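Local coordinates for protein telomere length regulator taz1 (Schizosaccharomyces pombe, PDB 4ZMI) that binds double-stranded telomeric DNA and regulates telomere length and function in fission yeast, the chain here being its helical domain, at residues M21-V26 and L98-F103; E44-R49 and D109-T114; F73-F78 and L120-L125; N115-L120 and V149-G154. One frame throughout, in Å; residues are numbered along the deposited sequence.

Contact 1 of 4, residues M21-V26 and L98-F103; sequences MAEQKV and LKSIQF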
loop_
_atom_site.group_PDB
_atom_site.type_symbol
_atom_site.label_atom_id
_atom_site.label_comp_id
_atom_site.label_asym_id
_atom_site.label_seq_id
_atom_site.Cartn_x
_atom_site.Cartn_y
_atom_site.Cartn_z
ATOM N N MET A 21 6.658 7.042 16.214
ATOM C CA MET A 21 5.680 8.098 15.967
ATOM C C MET A 21 4.618 7.594 14.988
ATOM O O MET A 21 3.460 8.006 15.039
ATOM C CB MET A 21 6.358 9.353 15.410
ATOM C CG MET A 21 7.575 9.815 16.194
ATOM S SD MET A 21 8.668 10.826 15.172
ATOM C CE MET A 21 7.587 12.191 14.744
ATOM N N ALA A 22 5.024 6.689 14.103
ATOM C CA ALA A 22 4.113 6.113 13.130
ATOM C C ALA A 22 3.051 5.264 13.814
ATOM O O ALA A 22 1.866 5.394 13.514
ATOM C CB ALA A 22 4.875 5.288 12.104
ATOM N N GLU A 23 3.470 4.398 14.735
ATOM C CA GLU A 23 2.525 3.504 15.399
ATOM C C GLU A 23 1.655 4.249 16.403
ATOM O O GLU A 23 0.613 3.748 16.828
ATOM C CB GLU A 23 3.234 2.319 16.049
ATOM C CG GLU A 23 2.838 0.985 15.438
ATOM C CD GLU A 23 3.760 -0.139 15.854
ATOM O OE1 GLU A 23 4.756 0.144 16.555
ATOM O OE2 GLU A 23 3.490 -1.299 15.479
ATOM N N GLN A 24 2.087 5.450 16.767
ATOM C CA GLN A 24 1.258 6.340 17.560
ATOM C C GLN A 24 0.022 6.696 16.755
ATOM O O GLN A 24 -1.102 6.467 17.195
ATOM C CB GLN A 24 2.031 7.607 17.925
ATOM C CG GLN A 24 1.168 8.730 18.479
ATOM C CD GLN A 24 1.700 9.272 19.790
ATOM O OE1 GLN A 24 2.344 8.552 20.551
ATOM N NE2 GLN A 24 1.436 10.547 20.061
ATOM N N LYS A 25 0.236 7.230 15.558
ATOM C CA LYS A 25 -0.864 7.731 14.739
ATOM C C LYS A 25 -1.749 6.628 14.189
ATOM O O LYS A 25 -2.920 6.859 13.901
ATOM C CB LYS A 25 -0.325 8.589 13.605
ATOM C CG LYS A 25 0.764 9.499 14.079
ATOM C CD LYS A 25 0.944 10.675 13.173
ATOM C CE LYS A 25 1.883 11.658 13.822
ATOM N NZ LYS A 25 1.973 12.897 13.018
ATOM N N VAL A 26 -1.191 5.433 14.043
ATOM C CA VAL A 26 -1.986 4.300 13.605
ATOM C C VAL A 26 -3.015 3.976 14.680
ATOM O O VAL A 26 -4.210 3.906 14.393
ATOM C CB VAL A 26 -1.121 3.062 13.274
ATOM C CG1 VAL A 26 -1.994 1.854 13.008
ATOM C CG2 VAL A 26 -0.272 3.338 12.067
ATOM N N LEU A 98 10.018 -1.342 9.618
ATOM C CA LEU A 98 9.636 -0.991 8.256
ATOM C C LEU A 98 8.150 -1.285 8.063
ATOM O O LEU A 98 7.424 -0.470 7.507
ATOM C CB LEU A 98 10.488 -1.726 7.220
ATOM C CG LEU A 98 11.889 -1.108 7.001
ATOM C CD1 LEU A 98 12.784 -2.033 6.214
ATOM C CD2 LEU A 98 11.818 0.260 6.309
ATOM N N LYS A 99 7.701 -2.434 8.553
ATOM C CA LYS A 99 6.287 -2.812 8.461
ATOM C C LYS A 99 5.401 -1.770 9.118
ATOM O O LYS A 99 4.315 -1.484 8.626
ATOM C CB LYS A 99 6.038 -4.149 9.128
ATOM C CG LYS A 99 6.871 -5.273 8.576
ATOM C CD LYS A 99 6.170 -5.993 7.446
ATOM C CE LYS A 99 7.001 -7.193 7.027
ATOM N NZ LYS A 99 6.360 -7.968 5.943
ATOM N N SER A 100 5.871 -1.194 10.221
ATOM C CA SER A 100 5.111 -0.158 10.902
ATOM C C SER A 100 4.965 1.088 10.037
ATOM O O SER A 100 3.865 1.615 9.895
ATOM C CB SER A 100 5.745 0.206 12.248
ATOM O OG SER A 100 5.675 -0.881 13.159
ATOM N N ILE A 101 6.066 1.559 9.462
ATOM C CA ILE A 101 6.030 2.750 8.610
ATOM C C ILE A 101 5.072 2.541 7.422
ATOM O O ILE A 101 4.264 3.413 7.078
ATOM C CB ILE A 101 7.445 3.093 8.076
ATOM C CG1 ILE A 101 8.402 3.364 9.236
ATOM C CG2 ILE A 101 7.400 4.295 7.153
ATOM C CD1 ILE A 101 9.788 2.813 9.003
ATOM N N GLN A 102 5.156 1.375 6.804
ATOM C CA GLN A 102 4.302 1.075 5.665
ATOM C C GLN A 102 2.808 1.069 6.069
ATOM O O GLN A 102 1.956 1.580 5.336
ATOM C CB GLN A 102 4.731 -0.256 5.057
ATOM C CG GLN A 102 3.910 -0.724 3.885
ATOM C CD GLN A 102 4.220 -2.156 3.520
ATOM O OE1 GLN A 102 3.898 -3.075 4.268
ATOM N NE2 GLN A 102 4.869 -2.354 2.374
ATOM N N PHE A 103 2.517 0.507 7.242
ATOM C CA PHE A 103 1.163 0.487 7.819
ATOM C C PHE A 103 0.598 1.894 7.829
ATOM O O PHE A 103 -0.489 2.151 7.299
ATOM C CB PHE A 103 1.217 -0.027 9.260
ATOM C CG PHE A 103 -0.050 -0.674 9.735
ATOM C CD1 PHE A 103 -0.062 -2.017 10.075
ATOM C CD2 PHE A 103 -1.220 0.058 9.857
ATOM C CE1 PHE A 103 -1.224 -2.625 10.513
ATOM C CE2 PHE A 103 -2.386 -0.544 10.293
ATOM C CZ PHE A 103 -2.387 -1.891 10.621
#

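Contact 2 of 4, residues E44-R49 and D109-T114; sequences ESFSER and DLLDNT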
loop_
_atom_site.group_PDB
_atom_site.type_symbol
_atom_site.label_atom_id
_atom_site.label_comp_id
_atom_site.label_asym_id
_atom_site.label_seq_id
_atom_site.Cartn_x
_atom_site.Cartn_y
_atom_site.Cartn_z
ATOM N N GLU A 44 -13.900 11.156 2.898
ATOM C CA GLU A 44 -14.155 12.516 3.372
ATOM C C GLU A 44 -14.749 12.523 4.776
ATOM O O GLU A 44 -14.420 13.386 5.601
ATOM C CB GLU A 44 -15.062 13.282 2.417
ATOM C CG GLU A 44 -15.451 14.661 2.928
ATOM C CD GLU A 44 -14.260 15.584 3.095
ATOM O OE1 GLU A 44 -13.355 15.547 2.227
ATOM O OE2 GLU A 44 -14.235 16.348 4.090
ATOM N N SER A 45 -15.598 11.543 5.052
ATOM C CA SER A 45 -16.183 11.415 6.387
ATOM C C SER A 45 -15.130 10.999 7.398
ATOM O O SER A 45 -15.137 11.456 8.553
ATOM C CB SER A 45 -17.325 10.400 6.387
ATOM O OG SER A 45 -18.307 10.771 5.442
ATOM N N PHE A 46 -14.237 10.118 6.958
ATOM C CA PHE A 46 -13.118 9.684 7.776
ATOM C C PHE A 46 -12.326 10.929 8.152
ATOM O O PHE A 46 -11.851 11.061 9.284
ATOM C CB PHE A 46 -12.253 8.687 7.001
ATOM C CG PHE A 46 -11.496 7.733 7.868
ATOM C CD1 PHE A 46 -11.300 7.997 9.213
ATOM C CD2 PHE A 46 -10.969 6.567 7.329
ATOM C CE1 PHE A 46 -10.592 7.118 10.011
ATOM C CE2 PHE A 46 -10.257 5.686 8.121
ATOM C CZ PHE A 46 -10.069 5.967 9.465
ATOM N N SER A 47 -12.234 11.862 7.208
ATOM C CA SER A 47 -11.447 13.080 7.406
ATOM C C SER A 47 -12.077 13.996 8.449
ATOM O O SER A 47 -11.418 14.444 9.386
ATOM C CB SER A 47 -11.287 13.844 6.089
ATOM O OG SER A 47 -10.503 13.114 5.171
ATOM N N GLU A 48 -13.361 14.266 8.273
ATOM C CA GLU A 48 -14.085 15.120 9.196
ATOM C C GLU A 48 -14.035 14.558 10.604
ATOM O O GLU A 48 -13.796 15.292 11.558
ATOM C CB GLU A 48 -15.534 15.277 8.758
ATOM C CG GLU A 48 -15.702 15.873 7.380
ATOM C CD GLU A 48 -17.155 15.872 6.929
ATOM O OE1 GLU A 48 -18.043 15.597 7.774
ATOM O OE2 GLU A 48 -17.410 16.139 5.732
ATOM N N ARG A 49 -14.255 13.257 10.744
ATOM C CA ARG A 49 -14.230 12.670 12.076
ATOM C C ARG A 49 -12.843 12.769 12.709
ATOM O O ARG A 49 -12.729 12.989 13.912
ATOM C CB ARG A 49 -14.743 11.229 12.065
ATOM C CG ARG A 49 -14.534 10.460 13.377
ATOM C CD ARG A 49 -15.275 11.054 14.583
ATOM N NE ARG A 49 -15.158 10.174 15.749
ATOM C CZ ARG A 49 -15.642 10.436 16.963
ATOM N NH1 ARG A 49 -16.288 11.571 17.203
ATOM N NH2 ARG A 49 -15.476 9.556 17.945
ATOM N N ASP A 109 -3.878 6.598 3.582
ATOM C CA ASP A 109 -4.245 6.605 2.170
ATOM C C ASP A 109 -5.744 6.322 2.052
ATOM O O ASP A 109 -6.346 6.572 1.009
ATOM C CB ASP A 109 -3.418 5.568 1.384
ATOM C CG ASP A 109 -3.536 5.729 -0.130
ATOM O OD1 ASP A 109 -3.671 6.871 -0.608
ATOM O OD2 ASP A 109 -3.484 4.705 -0.848
ATOM N N LEU A 110 -6.342 5.834 3.136
ATOM C CA LEU A 110 -7.796 5.668 3.217
ATOM C C LEU A 110 -8.498 7.008 3.209
ATOM O O LEU A 110 -9.718 7.075 3.064
ATOM C CB LEU A 110 -8.175 4.940 4.498
ATOM C CG LEU A 110 -7.702 3.497 4.549
ATOM C CD1 LEU A 110 -7.796 2.969 5.967
ATOM C CD2 LEU A 110 -8.503 2.645 3.554
ATOM N N LEU A 111 -7.722 8.074 3.392
ATOM C CA LEU A 111 -8.263 9.428 3.427
ATOM C C LEU A 111 -8.353 10.056 2.036
ATOM O O LEU A 111 -8.841 11.171 1.882
ATOM C CB LEU A 111 -7.425 10.311 4.361
ATOM C CG LEU A 111 -7.372 9.875 5.830
ATOM C CD1 LEU A 111 -6.500 10.794 6.668
ATOM C CD2 LEU A 111 -8.788 9.801 6.411
ATOM N N ASP A 112 -7.873 9.342 1.022
ATOM C CA ASP A 112 -7.842 9.875 -0.342
ATOM C C ASP A 112 -9.252 9.923 -0.929
ATOM O O ASP A 112 -9.753 8.921 -1.425
ATOM C CB ASP A 112 -6.919 9.013 -1.219
ATOM C CG ASP A 112 -7.051 9.320 -2.698
ATOM O OD1 ASP A 112 -7.560 10.405 -3.054
ATOM O OD2 ASP A 112 -6.649 8.464 -3.514
ATOM N N ASN A 113 -9.885 11.090 -0.911
ATOM C CA ASN A 113 -11.250 11.186 -1.430
ATOM C C ASN A 113 -11.385 11.125 -2.956
ATOM O O ASN A 113 -12.466 11.359 -3.477
ATOM C CB ASN A 113 -12.003 12.395 -0.842
ATOM C CG ASN A 113 -11.529 13.729 -1.398
ATOM O OD1 ASN A 113 -11.203 13.855 -2.580
ATOM N ND2 ASN A 113 -11.501 14.744 -0.537
ATOM N N THR A 114 -10.302 10.826 -3.674
ATOM C CA THR A 114 -10.420 10.578 -5.109
ATOM C C THR A 114 -10.595 9.077 -5.357
ATOM O O THR A 114 -10.878 8.646 -6.478
ATOM C CB THR A 114 -9.178 11.033 -5.877
ATOM O OG1 THR A 114 -8.031 10.331 -5.383
ATOM C CG2 THR A 114 -8.956 12.544 -5.735
#

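Contact 3 of 4, residues F73-F78 and L120-L125; sequences FRTIFF and LRSIVL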
loop_
_atom_site.group_PDB
_atom_site.type_symbol
_atom_site.label_atom_id
_atom_site.label_comp_id
_atom_site.label_asym_id
_atom_site.label_seq_id
_atom_site.Cartn_x
_atom_site.Cartn_y
_atom_site.Cartn_z
ATOM N N PHE A 73 7.631 6.682 -4.260
ATOM C CA PHE A 73 6.374 5.957 -4.502
ATOM C C PHE A 73 5.556 5.785 -3.225
ATOM O O PHE A 73 4.738 4.875 -3.108
ATOM C CB PHE A 73 6.629 4.644 -5.269
ATOM C CG PHE A 73 7.083 4.892 -6.659
ATOM C CD1 PHE A 73 8.425 5.103 -6.935
ATOM C CD2 PHE A 73 6.174 5.020 -7.676
ATOM C CE1 PHE A 73 8.843 5.403 -8.206
ATOM C CE2 PHE A 73 6.592 5.307 -8.957
ATOM C CZ PHE A 73 7.926 5.496 -9.224
ATOM N N ARG A 74 5.856 6.653 -2.257
ATOM C CA ARG A 74 4.965 6.967 -1.138
ATOM C C ARG A 74 5.031 6.000 0.019
ATOM O O ARG A 74 4.416 6.238 1.063
ATOM C CB ARG A 74 3.515 7.094 -1.617
ATOM C CG ARG A 74 3.339 8.141 -2.691
ATOM C CD ARG A 74 2.189 7.820 -3.646
ATOM N NE ARG A 74 1.175 8.851 -3.542
ATOM C CZ ARG A 74 0.062 8.710 -2.841
ATOM N NH1 ARG A 74 -0.167 7.558 -2.230
ATOM N NH2 ARG A 74 -0.817 9.703 -2.770
ATOM N N THR A 75 5.762 4.910 -0.161
ATOM C CA THR A 75 5.784 3.874 0.856
ATOM C C THR A 75 7.008 2.987 0.622
ATOM O O THR A 75 7.844 3.270 -0.235
ATOM C CB THR A 75 4.502 3.024 0.778
ATOM O OG1 THR A 75 4.507 2.046 1.816
ATOM C CG2 THR A 75 4.476 2.309 -0.539
ATOM N N ILE A 76 7.097 1.920 1.396
ATOM C CA ILE A 76 8.254 1.048 1.392
ATOM C C ILE A 76 8.008 -0.171 0.528
ATOM O O ILE A 76 6.937 -0.767 0.587
ATOM C CB ILE A 76 8.509 0.518 2.796
ATOM C CG1 ILE A 76 8.782 1.672 3.760
ATOM C CG2 ILE A 76 9.642 -0.495 2.769
ATOM C CD1 ILE A 76 10.006 2.477 3.400
ATOM N N PHE A 77 9.008 -0.567 -0.250
ATOM C CA PHE A 77 8.860 -1.713 -1.126
ATOM C C PHE A 77 9.749 -2.869 -0.766
ATOM O O PHE A 77 10.952 -2.868 -1.062
ATOM C CB PHE A 77 9.064 -1.282 -2.565
ATOM C CG PHE A 77 7.965 -0.415 -3.053
ATOM C CD1 PHE A 77 8.006 0.947 -2.845
ATOM C CD2 PHE A 77 6.837 -0.980 -3.643
ATOM C CE1 PHE A 77 6.972 1.754 -3.273
ATOM C CE2 PHE A 77 5.795 -0.199 -4.079
ATOM C CZ PHE A 77 5.847 1.186 -3.888
ATOM N N PHE A 78 9.135 -3.871 -0.147
ATOM C CA PHE A 78 9.872 -5.034 0.306
ATOM C C PHE A 78 10.404 -5.858 -0.854
ATOM O O PHE A 78 11.484 -6.451 -0.760
ATOM C CB PHE A 78 9.044 -5.859 1.291
ATOM C CG PHE A 78 8.831 -5.166 2.610
ATOM C CD1 PHE A 78 7.652 -4.505 2.877
ATOM C CD2 PHE A 78 9.835 -5.145 3.565
ATOM C CE1 PHE A 78 7.465 -3.847 4.075
ATOM C CE2 PHE A 78 9.652 -4.496 4.762
ATOM C CZ PHE A 78 8.468 -3.848 5.022
ATOM N N LEU A 120 -2.104 2.324 -1.130
ATOM C CA LEU A 120 -2.621 0.984 -0.877
ATOM C C LEU A 120 -2.345 0.117 -2.109
ATOM O O LEU A 120 -1.948 -1.048 -1.994
ATOM C CB LEU A 120 -4.115 1.050 -0.573
ATOM C CG LEU A 120 -4.352 1.656 0.799
ATOM C CD1 LEU A 120 -5.843 1.873 1.084
ATOM C CD2 LEU A 120 -3.736 0.749 1.833
ATOM N N ARG A 121 -2.516 0.698 -3.297
ATOM C CA ARG A 121 -2.197 -0.042 -4.508
ATOM C C ARG A 121 -0.745 -0.528 -4.466
ATOM O O ARG A 121 -0.464 -1.703 -4.762
ATOM C CB ARG A 121 -2.438 0.797 -5.751
ATOM C CG ARG A 121 -2.653 -0.054 -6.974
ATOM C CD ARG A 121 -2.693 0.785 -8.219
ATOM N NE ARG A 121 -3.649 1.861 -8.068
ATOM C CZ ARG A 121 -3.807 2.829 -8.950
ATOM N NH1 ARG A 121 -3.075 2.828 -10.049
ATOM N NH2 ARG A 121 -4.697 3.780 -8.729
ATOM N N SER A 122 0.163 0.365 -4.067
ATOM C CA SER A 122 1.580 0.014 -3.982
ATOM C C SER A 122 1.764 -1.131 -3.021
ATOM O O SER A 122 2.465 -2.082 -3.325
ATOM C CB SER A 122 2.401 1.217 -3.490
ATOM O OG SER A 122 2.368 2.216 -4.474
ATOM N N ILE A 123 1.153 -1.025 -1.840
ATOM C CA ILE A 123 1.379 -2.040 -0.814
ATOM C C ILE A 123 0.849 -3.397 -1.244
ATOM O O ILE A 123 1.553 -4.393 -1.109
ATOM C CB ILE A 123 0.797 -1.622 0.541
ATOM C CG1 ILE A 123 1.461 -0.329 0.991
ATOM C CG2 ILE A 123 1.021 -2.699 1.599
ATOM C CD1 ILE A 123 0.698 0.383 2.074
ATOM N N VAL A 124 -0.382 -3.438 -1.765
ATOM C CA VAL A 124 -0.944 -4.691 -2.276
ATOM C C VAL A 124 -0.082 -5.328 -3.391
ATOM O O VAL A 124 0.193 -6.517 -3.349
ATOM C CB VAL A 124 -2.399 -4.497 -2.787
ATOM C CG1 VAL A 124 -2.948 -5.800 -3.382
ATOM C CG2 VAL A 124 -3.295 -4.007 -1.673
ATOM N N LEU A 125 0.342 -4.540 -4.383
ATOM C CA LEU A 125 1.174 -5.059 -5.470
ATOM C C LEU A 125 2.511 -5.532 -4.923
ATOM O O LEU A 125 3.038 -6.548 -5.367
ATOM C CB LEU A 125 1.403 -4.020 -6.575
ATOM C CG LEU A 125 0.202 -3.752 -7.501
ATOM C CD1 LEU A 125 0.412 -2.437 -8.213
ATOM C CD2 LEU A 125 -0.008 -4.856 -8.537
HETATM O O HOH W 1 2.201 4.903 -4.610
#

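Contact 4 of 4, residues N115-L120 and V149-G154; sequences NKHLTL and VIRYFG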
loop_
_atom_site.group_PDB
_atom_site.type_symbol
_atom_site.label_atom_id
_atom_site.label_comp_id
_atom_site.label_asym_id
_atom_site.label_seq_id
_atom_site.Cartn_x
_atom_site.Cartn_y
_atom_site.Cartn_z
ATOM N N ASN A 115 -10.412 8.289 -4.301
ATOM C CA ASN A 115 -10.484 6.832 -4.387
ATOM C C ASN A 115 -9.405 6.180 -5.281
ATOM O O ASN A 115 -9.551 5.028 -5.713
ATOM C CB ASN A 115 -11.888 6.393 -4.824
ATOM C CG ASN A 115 -12.968 6.877 -3.873
ATOM O OD1 ASN A 115 -12.774 6.895 -2.665
ATOM N ND2 ASN A 115 -14.104 7.281 -4.418
ATOM N N LYS A 116 -8.332 6.912 -5.574
ATOM C CA LYS A 116 -7.206 6.325 -6.318
ATOM C C LYS A 116 -6.382 5.366 -5.457
ATOM O O LYS A 116 -5.841 4.382 -5.950
ATOM C CB LYS A 116 -6.299 7.418 -6.895
ATOM C CG LYS A 116 -6.879 8.118 -8.117
ATOM C CD LYS A 116 -5.927 9.227 -8.565
ATOM C CE LYS A 116 -6.435 9.939 -9.801
ATOM N NZ LYS A 116 -5.554 11.076 -10.196
ATOM N N HIS A 117 -6.300 5.664 -4.168
ATOM C CA HIS A 117 -5.525 4.878 -3.216
ATOM C C HIS A 117 -4.195 4.369 -3.785
ATOM O O HIS A 117 -3.915 3.172 -3.766
ATOM C CB HIS A 117 -6.372 3.738 -2.674
ATOM C CG HIS A 117 -7.717 4.178 -2.176
ATOM N ND1 HIS A 117 -7.865 5.020 -1.089
ATOM C CD2 HIS A 117 -8.966 3.906 -2.616
ATOM C CE1 HIS A 117 -9.157 5.236 -0.884
ATOM N NE2 HIS A 117 -9.845 4.576 -1.795
ATOM N N LEU A 118 -3.389 5.287 -4.306
ATOM C CA LEU A 118 -2.092 4.923 -4.882
ATOM C C LEU A 118 -1.237 4.167 -3.892
ATOM O O LEU A 118 -0.552 3.238 -4.277
ATOM C CB LEU A 118 -1.334 6.158 -5.367
ATOM C CG LEU A 118 -2.076 6.990 -6.403
ATOM C CD1 LEU A 118 -1.254 8.228 -6.734
ATOM C CD2 LEU A 118 -2.324 6.148 -7.629
ATOM N N THR A 119 -1.283 4.541 -2.615
ATOM C CA THR A 119 -0.364 3.921 -1.645
ATOM C C THR A 119 -0.801 2.515 -1.282
ATOM O O THR A 119 0.020 1.616 -1.133
ATOM C CB THR A 119 -0.246 4.721 -0.355
ATOM O OG1 THR A 119 -0.007 6.089 -0.673
ATOM C CG2 THR A 119 0.893 4.200 0.495
ATOM N N LEU A 120 -2.104 2.324 -1.130
ATOM C CA LEU A 120 -2.621 0.984 -0.877
ATOM C C LEU A 120 -2.345 0.117 -2.109
ATOM O O LEU A 120 -1.948 -1.048 -1.994
ATOM C CB LEU A 120 -4.115 1.050 -0.573
ATOM C CG LEU A 120 -4.352 1.656 0.799
ATOM C CD1 LEU A 120 -5.843 1.873 1.084
ATOM C CD2 LEU A 120 -3.736 0.749 1.833
ATOM N N VAL A 149 -9.464 -1.865 -7.471
ATOM C CA VAL A 149 -9.803 -1.702 -8.886
ATOM C C VAL A 149 -11.220 -1.135 -9.040
ATOM O O VAL A 149 -11.430 -0.194 -9.823
ATOM C CB VAL A 149 -9.597 -2.999 -9.693
ATOM C CG1 VAL A 149 -10.062 -2.828 -11.125
ATOM C CG2 VAL A 149 -8.123 -3.371 -9.668
ATOM N N ILE A 150 -12.168 -1.666 -8.262
ATOM C CA ILE A 150 -13.545 -1.170 -8.282
ATOM C C ILE A 150 -13.568 0.296 -7.881
ATOM O O ILE A 150 -14.160 1.129 -8.571
ATOM C CB ILE A 150 -14.462 -1.903 -7.283
ATOM C CG1 ILE A 150 -14.300 -3.410 -7.378
ATOM C CG2 ILE A 150 -15.896 -1.527 -7.548
ATOM C CD1 ILE A 150 -14.757 -3.972 -8.684
ATOM N N ARG A 151 -12.922 0.594 -6.755
ATOM C CA ARG A 151 -12.903 1.946 -6.211
ATOM C C ARG A 151 -12.371 2.930 -7.240
ATOM O O ARG A 151 -12.956 3.992 -7.443
ATOM C CB ARG A 151 -12.123 2.007 -4.882
ATOM C CG ARG A 151 -12.867 1.262 -3.746
ATOM C CD ARG A 151 -12.241 1.458 -2.366
ATOM N NE ARG A 151 -12.357 2.830 -1.888
ATOM C CZ ARG A 151 -13.459 3.329 -1.331
ATOM N NH1 ARG A 151 -14.553 2.568 -1.196
ATOM N NH2 ARG A 151 -13.483 4.596 -0.924
ATOM N N TYR A 152 -11.298 2.564 -7.933
ATOM C CA TYR A 152 -10.762 3.468 -8.941
ATOM C C TYR A 152 -11.762 3.701 -10.066
ATOM O O TYR A 152 -12.166 4.838 -10.312
ATOM C CB TYR A 152 -9.466 2.960 -9.554
ATOM C CG TYR A 152 -8.919 3.934 -10.557
ATOM C CD1 TYR A 152 -8.078 4.951 -10.158
ATOM C CD2 TYR A 152 -9.244 3.842 -11.897
ATOM C CE1 TYR A 152 -7.568 5.853 -11.063
ATOM C CE2 TYR A 152 -8.742 4.744 -12.816
ATOM C CZ TYR A 152 -7.906 5.751 -12.388
ATOM O OH TYR A 152 -7.382 6.667 -13.273
ATOM N N PHE A 153 -12.134 2.625 -10.758
ATOM C CA PHE A 153 -12.956 2.741 -11.965
ATOM C C PHE A 153 -14.412 2.956 -11.678
ATOM O O PHE A 153 -15.212 2.977 -12.600
ATOM C CB PHE A 153 -12.858 1.503 -12.831
ATOM C CG PHE A 153 -11.504 1.261 -13.365
ATOM C CD1 PHE A 153 -10.785 0.138 -12.985
ATOM C CD2 PHE A 153 -10.933 2.160 -14.238
ATOM C CE1 PHE A 153 -9.512 -0.085 -13.476
ATOM C CE2 PHE A 153 -9.658 1.942 -14.734
ATOM C CZ PHE A 153 -8.947 0.816 -14.349
ATOM N N GLY A 154 -14.764 3.073 -10.408
ATOM C CA GLY A 154 -16.147 3.327 -10.047
ATOM C C GLY A 154 -16.365 4.816 -9.845
ATOM O O GLY A 154 -17.493 5.289 -9.766
#

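Contact 1 of 4, residues M21-V26 and L98-F103
The Phe103 ring meets Val26 obliquely, through the CD2-CE2 side of the ring: Val26 CG1 lies 3.6 Å from Phe103 CE2, and Val26 CG2 reaches Phe103 CD2 at 4.1 Å. The two side chains cross at about a right angle. Val26 presents CG1 because this methyl stands anti to the backbone N (chi1 172°). Further round, Phe103 packs on Leu225, Leu226 and Lys229 of helix 214-229, while Val26 also touches Phe104 and Leu107. The other flat group, the carboxylate of Glu23, accepts a weak hydrogen bond from Ser100, OG to OE2 3.2 Å. Its stronger partner is Lys229, whose NZ forms a salt bridge with the same OE2, so this oxygen is shared between a hydroxyl and a charge. Helix 5-35 and helix 95-107 thus pack in the helical domain of Taz1, a TRF family member by sequence, their local axes 8.7 Å apart and inclined by 44°. The small side chains of Ala22 and Ser100 are consistent with this close approach: the CA atoms of Ala22 and Ile101 are 6.0 Å apart, and Ala22 CB lies 4.4 Å from Ser100 O. Ile101 points its CB away and touches Leu65 of helix 52-68.

Contact 2 of 4, residues E44-R49 and D109-T114
Leu111 and Phe46 make the main apolar contact. Leu111 sends one methyl, CD2, to the root of the Phe46 side chain, 3.7 Å from Phe46 CB and equally near CG. The two side chains cross at about a right angle, and the methyl meets the ring obliquely. With CG anti to its backbone N (chi1 -153°), Phe46 also brings its ring up to Leu110, where Phe46 CE2 comes within 4.2 Å of Leu110 CB. Phe214 and Val29 pack on Phe46 as well, and Leu58 and Tyr59 of helix 52-68 on Leu111. Leu111 CD2 also lies 3.9 Å from Ser47 OG, a hydroxyl that makes a weak hydrogen bond to Pro43 O.

Polar contacts lie nearer the surface and are slighter. Asn113 ND2 donates to Glu44 OE1 at 3.4 Å with an N-H...O angle of 141°, a weak bond. The two side chains run side by side in the same direction, yet the amide and carboxylate planes are turned 43° apart.

Within the loop, Asp112 OD1 accepts from the backbone N of Thr114 at 2.8 Å; the donor stands above the carboxylate plane. This is an Asx turn, in the connection between helix 95-107 and helix 118-130, against which helix 43-50 of the helical domain packs.

Contact 3 of 4, residues F73-F78 and L120-L125
The side chains of Phe77 and Thr75 both reach Ser122 CB from the loop side, where the loop joining helix 52-68 to helix 78-83 packs against helix 118-130 near the centre of the helical domain. The Phe77 ring reaches Ser122 obliquely, its far end leading, with Phe77 CZ 3.5 Å from Ser122 CB. Having CG anti to the carbonyl carbon (chi1 -69°) brings that end of the ring to the helix; the ring also touches Pro172. Replacing Phe77 with an alanine would probably open a gap beside Ser122 CB and deprive Pro172 of its aromatic neighbour. Thr75 directs CG2 to the same carbon, with Thr75 CG2 and Ser122 CB 3.8 Å apart, and its hydroxyl meets the Ile123 side chain, the two crossing obliquely, Thr75 OG1 to Ile123 CG1 3.9 Å. That hydroxyl is hydrogen-bonded to Thr105 OG1, and Ser122 OG to Cys170 O and Leu118 O. A water joins the two segments, donating to Phe73 O at 2.9 Å and to Ser122 OG at 2.7 Å.

Contact 4 of 4, residues N115-L120 and V149-G154
Arg151 and His117 form the close, buried side of this contact. Arg151 NE donates to His117 NE2 at 3.1 Å with an N-H...N angle of 169°, a nearly straight bond. The acceptor lies close to the guanidinium plane, whereas the donor is tilted 28° from the imidazole plane, and the two flat groups are turned 40° against each other. A bend at chi3 in the arginine chain brings NE round to the ring. His117 ND1 is hydrogen-bonded to Asp109 O, so both ring nitrogens are engaged and the ring's rotation is fixed. Arg151 NH2 also approaches Asn115 OD1, at 3.0 Å, while Asn115 ND2 bonds Thr155 OG1. A leucine in place of Arg151 would probably leave His117 NE2 without its donor and the Asn115 side-chain oxygen OD1 without its cationic neighbour.

The looser side is formed by Lys116, which is partly exposed. Its extended chain runs alongside Tyr152, pointing the same way, and meets the ring at its edge, Lys116 CG to Tyr152 CE1 3.8 Å; Tyr152 OH is anchored on Pro159 O.

His117 is the N-cap residue of helix 118-130, so the contact joins the start of that helix to the C-terminal part of helix 137-154, with Phe214 and Phe217 of helix 214-229 packing against Arg151 and Pro43 touching Asn115.

Contact 3 lies deepest, its centre about 4 Å from the centre of the chain, and contacts 1 and 4 are also buried; contact 2 is only partly so, with Asn113 exposed. Contacts 3 and 4 both use helix 118-130, sharing Leu120. Contact 1 is the one pairing of two helical segments, whereas the others each set a loop segment or helix start against a helix. Chemistry differs accordingly: a straight arginine-histidine bond in contact 4, a bridging water in contact 3, and weak direct side-chain bonds in contacts 1 and 2. Asp109 links contact 2 to contacts 3 and 4 through OD2 and Leu120 N, and Gln102 NE2 joins contact 1 to Ile76 O of contact 3.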